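Local coordinates for Asp/Glu-specific dipeptidyl-peptidase (Flavobacterium psychrophilum, PDB 5JXF), which removes dipeptides from the N-terminus of oligopeptides as a serine-type peptidase strictly specific for aspartate or glutamate at the P1 position, at residues L57-I61 / D668-N672; E276-V282 / V587-K593. All blocks are in the same frame, centred on the assembly; numbering follows the deposited sequence.

Contact 1: residues L57-I61 / D668-N672; sequences LGMKI and DAQGN
Two successive backbone amides of 57-61 converge on one carbonyl, that of A669. K60 N donates to A669 O at 3.1 Å, with 160° at the hydrogen; the amide comes in above the carbonyl plane, 36° out of it. I61 N adds a second, weak bond to A669 O at 3.3 Å, so this oxygen is gripped twice.

Carbon groups pack round this fork, mostly against carbonyl oxygens. The methyl CB of A669 presses against G58 O at 3.2 Å and has K60 CG on another flank, before the lysine chain bends at its second torsion and runs off into solvent. I61 splits its branches: with chi1 at 58°, CG1 lies against A669 O at 3.6 Å, while CG2 rests on Q670 O at 3.7 Å. M59 brings only CG near A669 O, and its side chain also packs on F279.

Inside 668-672 the carboxylate of D668 braces the loop. N672 N reaches D668 OD1 at 2.8 Å from above the carboxylate plane, and N672 ND2 meets D668 OD2 on its syn lone pair at 3.1 Å, nearly in the plane of its own amide. Q670 N adds a weak bond to D668 OD1.

G58 ends helix 49-57 in a Schellman motif, and D668 to G671 form a type I beta turn linking strands 665-667 and 673-680: a helix C-terminus docked on a beta hairpin turn, away from the active site.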
# COMPACT_ATOMS: atom_id res chain seq x y z
N LEU A 57 -33.14 -6.20 -5.79
CA LEU A 57 -31.93 -6.47 -4.99
C LEU A 57 -32.20 -7.32 -3.74
O LEU A 57 -31.26 -7.82 -3.11
CB LEU A 57 -31.28 -5.16 -4.56
CG LEU A 57 -30.58 -4.40 -5.69
CD1 LEU A 57 -30.23 -3.00 -5.26
CD2 LEU A 57 -29.32 -5.17 -6.12
N GLY A 58 -33.47 -7.45 -3.36
CA GLY A 58 -33.83 -8.28 -2.22
C GLY A 58 -34.57 -7.60 -1.08
O GLY A 58 -34.81 -8.20 -0.04
N MET A 59 -34.92 -6.33 -1.26
CA MET A 59 -35.64 -5.62 -0.22
C MET A 59 -37.01 -6.30 -0.04
O MET A 59 -37.68 -6.66 -1.01
CB MET A 59 -35.79 -4.13 -0.56
CG MET A 59 -36.39 -3.29 0.58
SD MET A 59 -36.52 -1.53 0.18
CE MET A 59 -37.82 -1.61 -1.05
N LYS A 60 -37.40 -6.48 1.22
CA LYS A 60 -38.63 -7.17 1.55
C LYS A 60 -39.69 -6.17 1.99
O LYS A 60 -40.87 -6.36 1.71
CB LYS A 60 -38.38 -8.21 2.64
CG LYS A 60 -37.47 -9.38 2.17
CD LYS A 60 -38.00 -9.98 0.88
CE LYS A 60 -37.15 -11.16 0.41
NZ LYS A 60 -37.40 -11.47 -1.03
N ILE A 61 -39.27 -5.09 2.64
CA ILE A 61 -40.17 -3.99 3.00
C ILE A 61 -40.51 -3.13 1.80
O ILE A 61 -40.00 -3.34 0.69
CB ILE A 61 -39.59 -3.07 4.09
CG1 ILE A 61 -38.26 -2.47 3.64
CG2 ILE A 61 -39.49 -3.79 5.44
CD1 ILE A 61 -37.74 -1.37 4.54
N ASP A 668 -30.84 -3.62 6.45
CA ASP A 668 -30.98 -4.81 5.62
C ASP A 668 -32.35 -4.83 4.93
O ASP A 668 -33.10 -3.82 4.96
CB ASP A 668 -30.77 -6.08 6.48
CG ASP A 668 -31.89 -6.27 7.56
OD1 ASP A 668 -32.91 -5.56 7.53
OD2 ASP A 668 -31.74 -7.12 8.46
N ALA A 669 -32.69 -5.98 4.36
CA ALA A 669 -33.93 -6.14 3.61
C ALA A 669 -35.19 -5.92 4.45
O ALA A 669 -36.22 -5.48 3.91
CB ALA A 669 -33.98 -7.53 2.97
N GLN A 670 -35.12 -6.22 5.74
CA GLN A 670 -36.29 -6.06 6.62
C GLN A 670 -36.28 -4.75 7.38
O GLN A 670 -37.17 -4.49 8.18
CB GLN A 670 -36.37 -7.22 7.63
CG GLN A 670 -36.64 -8.59 7.02
CD GLN A 670 -35.36 -9.29 6.59
OE1 GLN A 670 -34.25 -8.77 6.75
NE2 GLN A 670 -35.51 -10.50 6.03
N GLY A 671 -35.27 -3.91 7.16
CA GLY A 671 -35.23 -2.62 7.84
C GLY A 671 -34.51 -2.63 9.18
O GLY A 671 -34.62 -1.68 9.96
N ASN A 672 -33.76 -3.71 9.44
CA ASN A 672 -32.89 -3.81 10.60
C ASN A 672 -31.53 -3.18 10.38
O ASN A 672 -30.94 -3.32 9.30
CB ASN A 672 -32.70 -5.29 10.99
CG ASN A 672 -34.02 -6.02 11.11
OD1 ASN A 672 -34.78 -5.80 12.05
ND2 ASN A 672 -34.31 -6.89 10.15

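Contact 2: residues E276-V282 / V587-K593; sequences EDDFTMV and VTYGKVK
At one end of a strand pair, two acidic and two basic side chains tie into one salt-bridge network. K593 NZ sits between D277 OD1, at 2.9 Å, and E276 OE2, a weaker bond at 3.3 Å; it meets D277 on the syn side of the carboxylate. K591 runs alongside D277, pointing the same way, and K591 NZ reaches D277 OD1 at 3.6 Å. With an alanine in place of K593, E276 is likely to lose its lysine mate and D277 to keep, of the two lysines, the longer contact to K591, its carboxylate freer to turn. Backbone bonds D277 N to V592 O and V592 N to D278 O continue the pairing beyond the strand bridges.

Strands 279-284 and 586-591 run antiparallel at the edge of the eight-stranded sheet that also holds R680, which probably recognises the acidic P1 residue, as in relatives. T280-G590 and V282-T588 are hydrogen-bonded pairs, V282 N lying 2.6 Å from T588 O.

On the face of M281 and Y589, M281 CG packs tightly on V587 CG1 at 3.5 Å, and Y589 OH bonds E53 and N50. F279 points away at CB, but with CG anti to the backbone N (chi1 174°) its ring brings F279 CE1 to Y589 CB at 3.7 Å. The side chains of T280 and V592 cross at about a right angle, T280 CG2 lying 3.6 Å from V592 CG2.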
# COMPACT_ATOMS: atom_id res chain seq x y z
N GLU A 276 -21.86 -11.04 1.56
CA GLU A 276 -21.80 -10.53 0.19
C GLU A 276 -23.13 -10.71 -0.53
O GLU A 276 -23.78 -11.74 -0.38
CB GLU A 276 -20.65 -11.26 -0.58
CG GLU A 276 -20.50 -10.87 -2.05
CD GLU A 276 -19.18 -11.41 -2.68
OE1 GLU A 276 -18.52 -12.26 -2.04
OE2 GLU A 276 -18.81 -10.97 -3.80
N ASP A 277 -23.50 -9.71 -1.33
CA ASP A 277 -24.77 -9.63 -2.05
C ASP A 277 -25.98 -9.28 -1.17
O ASP A 277 -27.08 -9.20 -1.69
CB ASP A 277 -25.07 -10.93 -2.80
CG ASP A 277 -24.06 -11.24 -3.87
OD1 ASP A 277 -23.50 -10.29 -4.47
OD2 ASP A 277 -23.83 -12.44 -4.11
N ASP A 278 -25.80 -9.14 0.13
CA ASP A 278 -26.90 -8.68 0.98
C ASP A 278 -27.35 -7.31 0.52
O ASP A 278 -26.53 -6.41 0.32
CB ASP A 278 -26.51 -8.61 2.46
CG ASP A 278 -26.61 -9.95 3.16
OD1 ASP A 278 -27.06 -10.93 2.53
OD2 ASP A 278 -26.25 -10.00 4.36
N PHE A 279 -28.66 -7.17 0.31
CA PHE A 279 -29.24 -5.85 0.11
C PHE A 279 -28.85 -4.94 1.26
O PHE A 279 -28.83 -5.37 2.42
CB PHE A 279 -30.77 -5.92 0.02
CG PHE A 279 -31.44 -4.57 -0.04
CD1 PHE A 279 -31.60 -3.91 -1.24
CD2 PHE A 279 -31.89 -3.95 1.12
CE1 PHE A 279 -32.22 -2.66 -1.29
CE2 PHE A 279 -32.50 -2.70 1.07
CZ PHE A 279 -32.67 -2.07 -0.13
N THR A 280 -28.52 -3.70 0.93
CA THR A 280 -28.30 -2.65 1.93
C THR A 280 -28.96 -1.36 1.48
O THR A 280 -28.96 -1.04 0.28
CB THR A 280 -26.78 -2.32 2.14
OG1 THR A 280 -26.23 -1.74 0.95
CG2 THR A 280 -25.98 -3.55 2.50
N MET A 281 -29.51 -0.62 2.43
CA MET A 281 -30.07 0.68 2.16
C MET A 281 -29.51 1.70 3.15
O MET A 281 -29.55 1.51 4.37
CB MET A 281 -31.61 0.64 2.23
CG MET A 281 -32.27 1.81 1.57
SD MET A 281 -34.05 1.96 1.93
CE MET A 281 -34.01 2.21 3.68
N VAL A 282 -29.00 2.79 2.61
CA VAL A 282 -28.47 3.84 3.43
C VAL A 282 -29.32 5.13 3.32
O VAL A 282 -29.57 5.64 2.24
CB VAL A 282 -26.99 4.12 3.05
CG1 VAL A 282 -26.43 5.21 3.90
CG2 VAL A 282 -26.14 2.82 3.21
N VAL A 587 -32.33 8.57 0.27
CA VAL A 587 -32.12 7.16 0.39
C VAL A 587 -31.22 6.71 -0.76
O VAL A 587 -31.35 7.21 -1.87
CB VAL A 587 -33.46 6.41 0.37
CG1 VAL A 587 -33.24 4.90 0.29
CG2 VAL A 587 -34.27 6.77 1.60
N THR A 588 -30.31 5.78 -0.47
CA THR A 588 -29.56 5.09 -1.51
C THR A 588 -29.48 3.62 -1.10
O THR A 588 -29.56 3.29 0.09
CB THR A 588 -28.15 5.69 -1.69
OG1 THR A 588 -27.44 4.99 -2.73
CG2 THR A 588 -27.35 5.63 -0.41
N TYR A 589 -29.36 2.72 -2.08
CA TYR A 589 -29.34 1.30 -1.80
C TYR A 589 -28.33 0.58 -2.68
O TYR A 589 -27.83 1.14 -3.65
CB TYR A 589 -30.71 0.68 -2.03
CG TYR A 589 -31.31 1.15 -3.32
CD1 TYR A 589 -32.10 2.30 -3.34
CD2 TYR A 589 -31.09 0.48 -4.52
CE1 TYR A 589 -32.63 2.77 -4.50
CE2 TYR A 589 -31.64 0.95 -5.71
CZ TYR A 589 -32.43 2.10 -5.67
OH TYR A 589 -33.01 2.62 -6.79
N GLY A 590 -28.08 -0.68 -2.36
CA GLY A 590 -27.19 -1.48 -3.18
C GLY A 590 -26.95 -2.79 -2.48
O GLY A 590 -27.88 -3.36 -1.90
N LYS A 591 -25.70 -3.25 -2.49
CA LYS A 591 -25.39 -4.52 -1.87
C LYS A 591 -23.96 -4.56 -1.33
O LYS A 591 -23.09 -3.83 -1.79
CB LYS A 591 -25.62 -5.65 -2.86
CG LYS A 591 -24.73 -5.55 -4.09
CD LYS A 591 -25.31 -6.27 -5.28
CE LYS A 591 -25.28 -7.77 -5.10
NZ LYS A 591 -26.08 -8.47 -6.14
N VAL A 592 -23.75 -5.41 -0.34
CA VAL A 592 -22.43 -5.71 0.16
C VAL A 592 -21.60 -6.33 -0.99
O VAL A 592 -21.93 -7.39 -1.51
CB VAL A 592 -22.49 -6.66 1.38
CG1 VAL A 592 -21.11 -6.99 1.88
CG2 VAL A 592 -23.34 -6.05 2.51
N LYS A 593 -20.55 -5.63 -1.41
CA LYS A 593 -19.80 -6.02 -2.59
C LYS A 593 -18.37 -5.50 -2.52
O LYS A 593 -18.16 -4.30 -2.31
CB LYS A 593 -20.46 -5.49 -3.87
CG LYS A 593 -20.01 -6.19 -5.16
CD LYS A 593 -20.19 -7.68 -4.97
CE LYS A 593 -20.44 -8.42 -6.25
NZ LYS A 593 -21.05 -9.74 -5.91

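The centres of contacts 1 and 2 lie about 9 Å apart, on the same side of the chain's centre. In sequence contact 2 is nested inside contact 1: 57-61, 276-282, 587-593, then 668-672. They share the eight-stranded antiparallel sheet, where 279-284 lies between 586-591 and 665-667, the strand leading into the turn of contact 1. F279 is the main point of contact between them: its ring packs on L57, M59 and A669, and L57 CD1 reaches Y589 CD2 at 3.7 Å. Helix 49-57 and its C-terminal loop thus cover one face of this sheet edge, joining four distant pieces of sequence in the peptidase S46 fold.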